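Local coordinates for O-methyltransferase family 2 (Planctopirus limnophila, PDB 5I2H), which probably transfers methyl groups from S-adenosyl-L-methionine to hydroxyl oxygens as a dimer, and binds the flavone apigenin in the crystal, at residues L32-V37 / S111-S116; L51-L56 / R65-L70; R282-A287 / A342-V347. All coordinates share one frame; numbering follows the deposited sequence.

Contacts 1 and 2 lie in the mainly helical N-terminal part of the chain, their centres about 19 Å apart, and they touch: L32 CD2 lies 3.9 Å from L70 O, and S36 OG lies 3.9 Å from L70 CD1. Helices 26-39 and 64-76 thus carry packing from one contact to the other. Contact 3 belongs to the methyltransferase domain; its centre is about 40 Å from that of contact 1 and 27 Å from that of contact 2. Of the three, only contact 1 is touched by the second subunit: the side chain of A113 is about 10 Å from a bound apigenin, and L112 packs on L161 of the second subunit, a position that lines the apigenin pocket.

Contact 1 of 3, residues L32-V37 / S111-S116; sequences LLAASV and SLAAQS
A34 of helix 26-39 presses its methyl group onto the type I beta turn A113-S116, the second part of the loop between helices 107-110 and 117-128, which ends at S116, the N-cap of the latter. The methyl sits over one face of the A113-A114 peptide group: A34 CB is 3.8 Å from A113 O and 4.2 Å from A114 N. The methyl of A113 comes up alongside, with A34 CB and A113 CB 3.9 Å apart, so the two small side chains meet directly and the turn rides close on the helix; the CA atoms of A34 and A114 are 5.2 Å apart. One turn further along the helix, V37 extends the contact. Its CG1 is anti to the backbone N (chi1 169°), which carries that branch toward the loop, where it lies 3.7 Å from S111 OG. This is a van der Waals touch of methyl on hydroxyl; S111 OG is hydrogen-bonded to G107 O. The carbonyl of A113 also serves the turn itself, accepting from S116 N, and it is hydrogen-bonded to T119 OG1. A38 of the same helix packs on S111 and A114, while H39 NE2 is hydrogen-bonded to A114 O. Beyond the turn, F24 of the second subunit packs on A113, placing this helix-to-turn contact at the dimer interface. On the helix, S36 folds its hydroxyl back onto the preceding turn: S36 OG donates to L32 O over 2.7 Å, while S36 N reaches the same oxygen from the opposite face of the carbonyl plane.

Contact 2 of 3, residues L51-L56 / R65-L70; sequences LSLDEL and RATQVL
The carboxamide of Q68 turns one face to L53, whose CD2 methyl lies over it, 3.6 Å from Q68 NE2 and 3.7 Å from Q68 CD. At the edge of the amide, Q68 NE2 is hydrogen-bonded to E64 OE2 one turn earlier, a bond likely to steady the plane. A bend at chi2 (-83°) folds the glutamine, and the two side chains cross at about a right angle. The other leucine branch meets T67, with L53 CD1 3.7 Å from T67 CG2, the two side chains sliding past each other in opposite directions. T67 keeps its methyl on this side while its hydroxyl binds S63 O. L56, one turn on from L53, adds a looser touch on the same methyl. Cutting L53 back to an alanine here is likely to open a gap over the face of the Q68 amide and to take from the T67 methyl its nearest partner across the two helices. The helix bearing the leucines starts with a capping box: E55 N donates to S52 OG over 2.9 Å, and S52 N to E55 OE1. In the dimerisation domain, helix 53-60 thus packs against helix 64-76, with strand 88-90 covering L53 and L56 through I88, and helices 117-128 and 312-324 meeting A66 and V69 of helix 64-76.

Contact 3 of 3, residues R282-A287 / A342-V347; sequences RLVAKA and ADLKYV. With FMT (formic acid), chain H.
V284 and A342 form the close part of this small contact, which buries 106 Å² in all. V284 CG1 stands anti to the backbone N (chi1 167°) and reaches the A342 methyl, with V284 CG1 and A342 CB 3.9 Å apart. The same methyl of A342 also approaches the helix backbone, 4.3 Å from A285 CA, and the CA atoms of A285 and A342 come within 5.2 Å. L344 comes less close, its CD1 4.4 Å from V284 CG1, and L297 of strand 296-301 packs on both V284 and L344, on the sheet side of the contact. The arrangement belongs to the Rossmann-like fold of class I methyltransferases, with its seven-stranded sheet in the order 3-2-1-4-5-7-6: helix 277-289 connects strands 265-269 and 296-301, while A342-L344 leads from helix 332-341 into the edge strand 345-351. The turn between is a Schellman motif, D343 taking a positive phi as helix 332-341 ends, after which L344 points its side chain toward helix 277-289. Away from this packing R282 is exposed to solvent, and A285 and K286 only partly so. There R282, curled by bends at chi2 and chi3, grips a formate, probably from the crystallisation liquor, with one edge of its guanidinium: R282 NE donates to formate O2 over 2.9 Å and R282 NH2 to formate O1 over 3.1 Å, both nearly straight (166° and 171°). The formate carbon lies in the guanidinium plane, and A285 CB brushes formate O1 at 3.8 Å.

Contact 1 of 3, residues L32-V37 / S111-S116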
ATOM      1  N   LEU A  32       4.259   0.111   8.806  1.00 10.30           N
ATOM      2  CA  LEU A  32       5.348  -0.716   9.319  1.00 10.07           C
ATOM      3  C   LEU A  32       6.706  -0.085   9.008  1.00  9.97           C
ATOM      4  O   LEU A  32       7.633  -0.156   9.825  1.00 11.51           O
ATOM      5  CB  LEU A  32       5.273  -2.131   8.757  1.00 12.39           C
ATOM      6  CG  LEU A  32       6.334  -3.087   9.373  1.00 14.92           C
ATOM      7  CD1 LEU A  32       6.174  -3.257  10.875  1.00 16.84           C
ATOM      8  CD2 LEU A  32       6.250  -4.442   8.758  1.00 17.00           C
ATOM      9  N   LEU A  33       6.835   0.549   7.835  1.00  9.53           N
ATOM     10  CA  LEU A  33       8.076   1.259   7.504  1.00  9.84           C
ATOM     11  C   LEU A  33       8.335   2.382   8.494  1.00  9.28           C
ATOM     12  O   LEU A  33       9.437   2.485   9.059  1.00 10.14           O
ATOM     13  CB  LEU A  33       8.023   1.812   6.065  1.00 10.17           C
ATOM     14  CG  LEU A  33       8.286   0.742   5.012  1.00 10.56           C
ATOM     15  CD1 LEU A  33       7.868   1.284   3.641  1.00 12.56           C
ATOM     16  CD2 LEU A  33       9.750   0.278   5.019  1.00 12.97           C
ATOM     17  N   ALA A  34       7.323   3.236   8.722  1.00  9.55           N
ATOM     18  CA  ALA A  34       7.505   4.364   9.639  1.00 10.47           C
ATOM     19  C   ALA A  34       7.730   3.886  11.069  1.00 10.88           C
ATOM     20  O   ALA A  34       8.568   4.449  11.790  1.00 11.94           O
ATOM     21  CB  ALA A  34       6.302   5.323   9.559  1.00  9.98           C
ATOM     22  N   ALA A  35       6.975   2.875  11.516  1.00 11.72           N
ATOM     23  CA  ALA A  35       7.196   2.322  12.860  1.00 10.99           C
ATOM     24  C   ALA A  35       8.619   1.792  13.000  1.00 12.14           C
ATOM     25  O   ALA A  35       9.283   2.016  14.020  1.00 13.73           O
ATOM     26  CB  ALA A  35       6.183   1.205  13.147  1.00 11.15           C
ATOM     27  N   SER A  36       9.107   1.086  11.978  1.00 11.54           N
ATOM     28  CA  SER A  36      10.398   0.410  12.094  1.00 12.43           C
ATOM     29  C   SER A  36      11.555   1.392  12.018  1.00 14.05           C
ATOM     30  O   SER A  36      12.564   1.226  12.729  1.00 15.56           O
ATOM     31  CB  SER A  36      10.522  -0.633  10.997  1.00 14.80           C
ATOM     32  OG  SER A  36       9.491  -1.575  11.160  1.00 15.22           O
ATOM     33  N   VAL A  37      11.445   2.411  11.161  1.00 12.69           N
ATOM     34  CA  VAL A  37      12.517   3.401  11.045  1.00 15.47           C
ATOM     35  C   VAL A  37      12.500   4.360  12.224  1.00 17.05           C
ATOM     36  O   VAL A  37      13.534   4.588  12.885  1.00 20.67           O
ATOM     37  CB  VAL A  37      12.383   4.178   9.716  1.00 16.02           C
ATOM     38  CG1 VAL A  37      13.332   5.411   9.685  1.00 17.34           C
ATOM     39  CG2 VAL A  37      12.613   3.274   8.537  1.00 13.87           C
ATOM     40  N   SER A 111      10.394   8.887   7.809  1.00 12.29           N
ATOM     41  CA  SER A 111       9.979   9.425   9.089  1.00 16.45           C
ATOM     42  C   SER A 111       8.950  10.536   8.963  1.00 17.32           C
ATOM     43  O   SER A 111       8.380  10.926   9.983  1.00 19.93           O
ATOM     44  CB  SER A 111      11.213   9.907   9.845  1.00 18.57           C
ATOM     45  OG  SER A 111      12.012   8.788  10.220  1.00 20.47           O
ATOM     46  N   LEU A 112       8.701  11.046   7.757  1.00 19.03           N
ATOM     47  CA  LEU A 112       7.608  11.991   7.538  1.00 21.41           C
ATOM     48  C   LEU A 112       6.258  11.412   7.925  1.00 18.46           C
ATOM     49  O   LEU A 112       5.299  12.172   8.120  1.00 20.15           O
ATOM     50  CB  LEU A 112       7.563  12.417   6.075  1.00 23.52           C
ATOM     51  CG  LEU A 112       8.744  13.297   5.661  1.00 25.56           C
ATOM     52  CD1 LEU A 112       8.791  13.432   4.156  1.00 27.08           C
ATOM     53  CD2 LEU A 112       8.624  14.664   6.320  1.00 26.90           C
ATOM     54  N   ALA A 113       6.157  10.093   8.021  1.00 15.45           N
ATOM     55  CA  ALA A 113       4.927   9.439   8.439  1.00 14.23           C
ATOM     56  C   ALA A 113       4.973   8.979   9.886  1.00 14.23           C
ATOM     57  O   ALA A 113       4.057   8.271  10.320  1.00 15.44           O
ATOM     58  CB  ALA A 113       4.626   8.243   7.525  1.00 14.96           C
ATOM     59  N   ALA A 114       6.012   9.360  10.643  1.00 15.65           N
ATOM     60  CA  ALA A 114       6.214   8.780  11.976  1.00 16.32           C
ATOM     61  C   ALA A 114       5.085   9.132  12.940  1.00 18.14           C
ATOM     62  O   ALA A 114       4.848   8.415  13.917  1.00 18.79           O
ATOM     63  CB  ALA A 114       7.543   9.258  12.563  1.00 18.37           C
ATOM     64  N   GLN A 115       4.414  10.247  12.715  1.00 18.14           N
ATOM     65  CA  GLN A 115       3.410  10.728  13.645  1.00 18.12           C
ATOM     66  C   GLN A 115       2.012  10.637  13.076  1.00 17.45           C
ATOM     67  O   GLN A 115       1.079  11.202  13.658  1.00 18.27           O
ATOM     68  CB  GLN A 115       3.730  12.163  14.054  1.00 20.26           C
ATOM     69  CG  GLN A 115       5.095  12.262  14.737  1.00 25.67           C
ATOM     70  CD  GLN A 115       5.094  11.548  16.071  1.00 30.35           C
ATOM     71  OE1 GLN A 115       4.159  11.691  16.844  1.00 33.85           O
ATOM     72  NE2 GLN A 115       6.107  10.738  16.323  1.00 32.56           N
ATOM     73  N   SER A 116       1.839   9.947  11.948  1.00 17.15           N
ATOM     74  CA  SER A 116       0.494   9.734  11.443  1.00 16.54           C
ATOM     75  C   SER A 116      -0.291   8.871  12.432  1.00 16.24           C
ATOM     76  O   SER A 116       0.273   8.053  13.169  1.00 17.25           O
ATOM     77  CB  SER A 116       0.524   9.068  10.071  1.00 16.45           C
ATOM     78  OG  SER A 116       0.774   7.670  10.208  1.00 18.47           O
TER

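Contact 2 of 3, residues L51-L56 / R65-L70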
ATOM      1  N   LEU A  51      20.746 -10.982  14.454  1.00 20.46           N
ATOM      2  CA  LEU A  51      20.234 -11.452  15.736  1.00 22.13           C
ATOM      3  C   LEU A  51      19.227 -12.568  15.533  1.00 23.97           C
ATOM      4  O   LEU A  51      18.472 -12.572  14.558  1.00 25.61           O
ATOM      5  CB  LEU A  51      19.529 -10.351  16.527  1.00 22.11           C
ATOM      6  CG  LEU A  51      20.316  -9.124  16.909  1.00 23.34           C
ATOM      7  CD1 LEU A  51      19.387  -8.128  17.527  1.00 24.90           C
ATOM      8  CD2 LEU A  51      21.467  -9.504  17.905  1.00 23.47           C
ATOM      9  N   SER A  52      19.191 -13.486  16.495  1.00 25.60           N
ATOM     10  CA  SER A  52      18.112 -14.455  16.569  1.00 28.05           C
ATOM     11  C   SER A  52      16.789 -13.753  16.848  1.00 28.26           C
ATOM     12  O   SER A  52      16.744 -12.618  17.346  1.00 27.39           O
ATOM     13  CB  SER A  52      18.374 -15.469  17.684  1.00 28.99           C
ATOM     14  OG  SER A  52      18.026 -14.913  18.940  1.00 30.89           O
ATOM     15  N   LEU A  53      15.695 -14.452  16.527  1.00 28.72           N
ATOM     16  CA  LEU A  53      14.375 -13.900  16.811  1.00 29.92           C
ATOM     17  C   LEU A  53      14.221 -13.613  18.297  1.00 29.22           C
ATOM     18  O   LEU A  53      13.698 -12.561  18.687  1.00 29.06           O
ATOM     19  CB  LEU A  53      13.291 -14.859  16.334  1.00 32.07           C
ATOM     20  CG  LEU A  53      11.875 -14.326  16.495  1.00 34.22           C
ATOM     21  CD1 LEU A  53      11.537 -13.311  15.391  1.00 35.40           C
ATOM     22  CD2 LEU A  53      10.894 -15.469  16.518  1.00 36.07           C
ATOM     23  N   ASP A  54      14.703 -14.522  19.146  1.00 28.91           N
ATOM     24  CA  ASP A  54      14.600 -14.280  20.575  1.00 31.42           C
ATOM     25  C   ASP A  54      15.416 -13.065  20.986  1.00 29.34           C
ATOM     26  O   ASP A  54      14.964 -12.251  21.799  1.00 30.84           O
ATOM     27  CB  ASP A  54      15.041 -15.514  21.351  1.00 37.67           C
ATOM     28  CG  ASP A  54      14.289 -15.662  22.652  1.00 44.58           C
ATOM     29  OD1 ASP A  54      14.731 -15.070  23.672  1.00 46.99           O
ATOM     30  OD2 ASP A  54      13.233 -16.341  22.648  1.00 47.34           O
ATOM     31  N   GLU A  55      16.624 -12.924  20.437  1.00 29.27           N
ATOM     32  CA  GLU A  55      17.447 -11.753  20.735  1.00 29.56           C
ATOM     33  C   GLU A  55      16.786 -10.460  20.272  1.00 27.87           C
ATOM     34  O   GLU A  55      16.845  -9.435  20.964  1.00 28.46           O
ATOM     35  CB  GLU A  55      18.817 -11.907  20.073  1.00 32.64           C
ATOM     36  CG  GLU A  55      19.680 -12.999  20.716  1.00 36.24           C
ATOM     37  CD  GLU A  55      20.983 -13.301  19.956  1.00 39.40           C
ATOM     38  OE1 GLU A  55      21.026 -13.198  18.703  1.00 38.83           O
ATOM     39  OE2 GLU A  55      21.977 -13.652  20.629  1.00 40.89           O
ATOM     40  N   LEU A  56      16.170 -10.476  19.091  1.00 25.74           N
ATOM     41  CA  LEU A  56      15.528  -9.265  18.598  1.00 25.60           C
ATOM     42  C   LEU A  56      14.310  -8.908  19.434  1.00 26.44           C
ATOM     43  O   LEU A  56      14.107  -7.730  19.755  1.00 27.35           O
ATOM     44  CB  LEU A  56      15.155  -9.434  17.130  1.00 24.64           C
ATOM     45  CG  LEU A  56      14.576  -8.222  16.419  1.00 23.50           C
ATOM     46  CD1 LEU A  56      15.585  -7.099  16.392  1.00 24.70           C
ATOM     47  CD2 LEU A  56      14.172  -8.593  15.004  1.00 24.74           C
ATOM     48  N   ARG A  65       4.637 -12.472  19.358  1.00 20.26           N
ATOM     49  CA  ARG A  65       3.728 -12.228  18.243  1.00 18.27           C
ATOM     50  C   ARG A  65       4.082 -10.922  17.549  1.00 18.35           C
ATOM     51  O   ARG A  65       4.174 -10.869  16.312  1.00 17.85           O
ATOM     52  CB  ARG A  65       2.271 -12.204  18.729  1.00 17.11           C
ATOM     53  CG  ARG A  65       1.265 -12.014  17.559  1.00 16.34           C
ATOM     54  CD  ARG A  65      -0.196 -12.072  18.012  1.00 17.63           C
ATOM     55  NE  ARG A  65      -0.532 -10.992  18.921  1.00 16.35           N
ATOM     56  CZ  ARG A  65      -1.518 -10.129  18.724  1.00 18.14           C
ATOM     57  NH1 ARG A  65      -2.274 -10.194  17.622  1.00 16.13           N
ATOM     58  NH2 ARG A  65      -1.761  -9.203  19.648  1.00 19.25           N
ATOM     59  N   ALA A  66       4.293  -9.851  18.328  1.00 17.33           N
ATOM     60  CA  ALA A  66       4.622  -8.563  17.714  1.00 15.53           C
ATOM     61  C   ALA A  66       5.921  -8.657  16.937  1.00 14.24           C
ATOM     62  O   ALA A  66       6.041  -8.096  15.832  1.00 14.79           O
ATOM     63  CB  ALA A  66       4.725  -7.468  18.783  1.00 14.58           C
ATOM     64  N   THR A  67       6.907  -9.378  17.484  1.00 17.33           N
ATOM     65  CA  THR A  67       8.178  -9.479  16.768  1.00 18.92           C
ATOM     66  C   THR A  67       8.008 -10.277  15.475  1.00 18.98           C
ATOM     67  O   THR A  67       8.564  -9.895  14.426  1.00 17.73           O
ATOM     68  CB  THR A  67       9.262 -10.079  17.667  1.00 22.15           C
ATOM     69  OG1 THR A  67       9.368  -9.296  18.868  1.00 24.05           O
ATOM     70  CG2 THR A  67      10.618 -10.053  16.954  1.00 21.83           C
ATOM     71  N   GLN A  68       7.201 -11.350  15.514  1.00 18.80           N
ATOM     72  CA  GLN A  68       6.982 -12.148  14.311  1.00 19.21           C
ATOM     73  C   GLN A  68       6.314 -11.324  13.227  1.00 15.86           C
ATOM     74  O   GLN A  68       6.721 -11.399  12.065  1.00 16.29           O
ATOM     75  CB  GLN A  68       6.138 -13.400  14.571  1.00 20.31           C
ATOM     76  CG  GLN A  68       6.763 -14.488  15.403  1.00 24.19           C
ATOM     77  CD  GLN A  68       7.671 -15.432  14.628  1.00 26.20           C
ATOM     78  OE1 GLN A  68       8.217 -15.094  13.582  1.00 25.33           O
ATOM     79  NE2 GLN A  68       7.816 -16.647  15.150  1.00 28.34           N
ATOM     80  N   VAL A  69       5.259 -10.568  13.561  1.00 13.86           N
ATOM     81  CA  VAL A  69       4.579  -9.872  12.467  1.00 10.88           C
ATOM     82  C   VAL A  69       5.482  -8.771  11.896  1.00 11.03           C
ATOM     83  O   VAL A  69       5.452  -8.502  10.691  1.00 11.52           O
ATOM     84  CB  VAL A  69       3.189  -9.312  12.857  1.00 13.39           C
ATOM     85  CG1 VAL A  69       2.307 -10.417  13.459  1.00 14.12           C
ATOM     86  CG2 VAL A  69       3.260  -8.146  13.800  1.00 16.04           C
ATOM     87  N   LEU A  70       6.300  -8.138  12.743  1.00 10.48           N
ATOM     88  CA  LEU A  70       7.220  -7.100  12.286  1.00  9.74           C
ATOM     89  C   LEU A  70       8.291  -7.703  11.391  1.00 12.72           C
ATOM     90  O   LEU A  70       8.566  -7.186  10.297  1.00 12.26           O
ATOM     91  CB  LEU A  70       7.839  -6.395  13.503  1.00 12.60           C
ATOM     92  CG  LEU A  70       8.850  -5.299  13.150  1.00 16.46           C
ATOM     93  CD1 LEU A  70       8.744  -4.080  14.072  1.00 20.65           C
ATOM     94  CD2 LEU A  70      10.239  -5.854  13.257  1.00 18.89           C
TER

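Contact 3 of 3, residues R282-A287 / A342-V347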
ATOM      1  N   ARG A 282      -5.948 -25.029  21.295  1.00  9.27           N
ATOM      2  CA  ARG A 282      -7.128 -25.362  22.086  1.00 10.56           C
ATOM      3  C   ARG A 282      -8.342 -25.547  21.191  1.00 11.93           C
ATOM      4  O   ARG A 282      -9.078 -26.538  21.322  1.00 10.73           O
ATOM      5  CB  ARG A 282      -7.377 -24.253  23.127  1.00 10.69           C
ATOM      6  CG  ARG A 282      -8.664 -24.427  23.968  1.00 12.17           C
ATOM      7  CD  ARG A 282      -8.436 -25.222  25.268  1.00 12.86           C
ATOM      8  NE  ARG A 282      -8.087 -26.584  24.937  1.00 13.57           N
ATOM      9  CZ  ARG A 282      -8.979 -27.545  24.724  1.00 13.56           C
ATOM     10  NH1 ARG A 282     -10.287 -27.285  24.807  1.00 12.74           N
ATOM     11  NH2 ARG A 282      -8.560 -28.764  24.409  1.00 14.93           N
ATOM     12  N   LEU A 283      -8.560 -24.612  20.241  1.00 10.24           N
ATOM     13  CA  LEU A 283      -9.763 -24.689  19.406  1.00  9.98           C
ATOM     14  C   LEU A 283      -9.702 -25.908  18.492  1.00 10.37           C
ATOM     15  O   LEU A 283     -10.708 -26.606  18.301  1.00 10.64           O
ATOM     16  CB  LEU A 283      -9.943 -23.400  18.590  1.00  9.46           C
ATOM     17  CG  LEU A 283     -11.308 -23.310  17.903  1.00 12.45           C
ATOM     18  CD1 LEU A 283     -12.479 -23.402  18.886  1.00 12.81           C
ATOM     19  CD2 LEU A 283     -11.389 -22.006  17.127  1.00 12.53           C
ATOM     20  N   VAL A 284      -8.519 -26.185  17.936  1.00  9.63           N
ATOM     21  CA  VAL A 284      -8.363 -27.345  17.067  1.00 10.41           C
ATOM     22  C   VAL A 284      -8.631 -28.629  17.845  1.00 10.66           C
ATOM     23  O   VAL A 284      -9.351 -29.527  17.370  1.00 10.93           O
ATOM     24  CB  VAL A 284      -6.957 -27.343  16.436  1.00 10.41           C
ATOM     25  CG1 VAL A 284      -6.675 -28.698  15.787  1.00 11.81           C
ATOM     26  CG2 VAL A 284      -6.848 -26.227  15.361  1.00 10.74           C
ATOM     27  N   ALA A 285      -8.109 -28.711  19.078  1.00 10.53           N
ATOM     28  CA  ALA A 285      -8.352 -29.887  19.919  1.00 11.26           C
ATOM     29  C   ALA A 285      -9.838 -30.068  20.238  1.00 11.34           C
ATOM     30  O   ALA A 285     -10.373 -31.185  20.155  1.00 11.33           O
ATOM     31  CB  ALA A 285      -7.550 -29.777  21.213  1.00 11.28           C
ATOM     32  N   LYS A 286     -10.516 -28.988  20.629  1.00  9.72           N
ATOM     33  CA  LYS A 286     -11.925 -29.108  21.007  1.00 10.07           C
ATOM     34  C   LYS A 286     -12.764 -29.548  19.810  1.00 10.72           C
ATOM     35  O   LYS A 286     -13.608 -30.461  19.915  1.00 11.78           O
ATOM     36  CB  LYS A 286     -12.443 -27.775  21.586  1.00  9.35           C
ATOM     37  CG  LYS A 286     -13.929 -27.771  21.980  1.00 10.78           C
ATOM     38  CD  LYS A 286     -14.296 -26.477  22.833  1.00  9.97           C
ATOM     39  CE  LYS A 286     -15.743 -26.498  23.326  1.00  9.96           C
ATOM     40  NZ  LYS A 286     -16.695 -26.421  22.168  1.00 11.53           N
ATOM     41  N   ALA A 287     -12.551 -28.912  18.662  1.00  9.66           N
ATOM     42  CA  ALA A 287     -13.269 -29.331  17.457  1.00  9.76           C
ATOM     43  C   ALA A 287     -13.007 -30.803  17.138  1.00 11.97           C
ATOM     44  O   ALA A 287     -13.942 -31.552  16.831  1.00 12.98           O
ATOM     45  CB  ALA A 287     -12.880 -28.443  16.276  1.00 10.79           C
ATOM     46  N   ALA A 342      -3.411 -32.604  17.637  1.00 20.79           N
ATOM     47  CA  ALA A 342      -4.744 -33.105  17.930  1.00 19.74           C
ATOM     48  C   ALA A 342      -4.931 -34.530  17.419  1.00 20.61           C
ATOM     49  O   ALA A 342      -6.034 -35.078  17.502  1.00 22.46           O
ATOM     50  CB  ALA A 342      -5.800 -32.155  17.334  1.00 17.73           C
ATOM     51  N   ASP A 343      -3.880 -35.119  16.873  1.00 21.51           N
ATOM     52  CA  ASP A 343      -3.862 -36.496  16.414  1.00 25.04           C
ATOM     53  C   ASP A 343      -4.732 -36.715  15.185  1.00 25.31           C
ATOM     54  O   ASP A 343      -5.055 -37.853  14.854  1.00 28.83           O
ATOM     55  CB  ASP A 343      -4.252 -37.452  17.558  1.00 28.56           C
ATOM     56  CG  ASP A 343      -3.188 -37.483  18.657  1.00 34.98           C
ATOM     57  OD1 ASP A 343      -1.988 -37.419  18.296  1.00 35.52           O
ATOM     58  OD2 ASP A 343      -3.534 -37.533  19.862  1.00 39.68           O
ATOM     59  N   LEU A 344      -5.108 -35.634  14.498  1.00 20.85           N
ATOM     60  CA  LEU A 344      -5.697 -35.679  13.169  1.00 17.15           C
ATOM     61  C   LEU A 344      -4.657 -36.100  12.132  1.00 16.94           C
ATOM     62  O   LEU A 344      -3.460 -35.913  12.318  1.00 18.84           O
ATOM     63  CB  LEU A 344      -6.197 -34.296  12.784  1.00 15.30           C
ATOM     64  CG  LEU A 344      -7.391 -33.728  13.510  1.00 15.34           C
ATOM     65  CD1 LEU A 344      -7.409 -32.225  13.291  1.00 13.89           C
ATOM     66  CD2 LEU A 344      -8.595 -34.325  12.858  1.00 18.32           C
ATOM     67  N   LYS A 345      -5.127 -36.589  10.993  1.00 16.18           N
ATOM     68  CA  LYS A 345      -4.246 -36.905   9.870  1.00 17.88           C
ATOM     69  C   LYS A 345      -4.384 -35.820   8.804  1.00 17.50           C
ATOM     70  O   LYS A 345      -5.480 -35.605   8.284  1.00 16.47           O
ATOM     71  CB  LYS A 345      -4.610 -38.267   9.299  1.00 22.88           C
ATOM     72  CG  LYS A 345      -3.807 -38.720   8.107  1.00 27.71           C
ATOM     73  CD  LYS A 345      -4.417 -40.032   7.605  1.00 35.17           C
ATOM     74  CE  LYS A 345      -3.420 -41.200   7.612  1.00 38.59           C
ATOM     75  NZ  LYS A 345      -2.236 -40.917   6.769  1.00 41.03           N
ATOM     76  N   TYR A 346      -3.283 -35.136   8.490  1.00 18.38           N
ATOM     77  CA  TYR A 346      -3.296 -34.139   7.434  1.00 19.66           C
ATOM     78  C   TYR A 346      -3.534 -34.823   6.094  1.00 19.09           C
ATOM     79  O   TYR A 346      -2.960 -35.882   5.811  1.00 19.93           O
ATOM     80  CB  TYR A 346      -1.978 -33.379   7.421  1.00 20.94           C
ATOM     81  CG  TYR A 346      -1.802 -32.476   6.230  1.00 20.86           C
ATOM     82  CD1 TYR A 346      -2.454 -31.256   6.157  1.00 20.01           C
ATOM     83  CD2 TYR A 346      -0.966 -32.836   5.175  1.00 23.55           C
ATOM     84  CE1 TYR A 346      -2.303 -30.426   5.057  1.00 20.87           C
ATOM     85  CE2 TYR A 346      -0.788 -31.997   4.084  1.00 23.52           C
ATOM     86  CZ  TYR A 346      -1.468 -30.792   4.033  1.00 21.88           C
ATOM     87  OH  TYR A 346      -1.301 -29.962   2.945  1.00 22.83           O
ATOM     88  N   VAL A 347      -4.395 -34.230   5.272  1.00 18.54           N
ATOM     89  CA  VAL A 347      -4.780 -34.803   3.986  1.00 17.81           C
ATOM     90  C   VAL A 347      -4.286 -33.955   2.820  1.00 20.36           C
ATOM     91  O   VAL A 347      -3.617 -34.462   1.915  1.00 21.74           O
ATOM     92  CB  VAL A 347      -6.309 -35.023   3.908  1.00 21.64           C
ATOM     93  CG1 VAL A 347      -6.719 -35.556   2.524  1.00 23.55           C
ATOM     94  CG2 VAL A 347      -6.763 -35.963   5.004  1.00 20.86           C
TER
HETATM   95  C   FMT H 506      -4.960 -27.924  24.050  1.00 33.23           C
HETATM   96  O1  FMT H 506      -5.506 -29.035  24.283  1.00 32.40           O
HETATM   97  O2  FMT H 506      -5.174 -26.808  24.602  1.00 30.53           O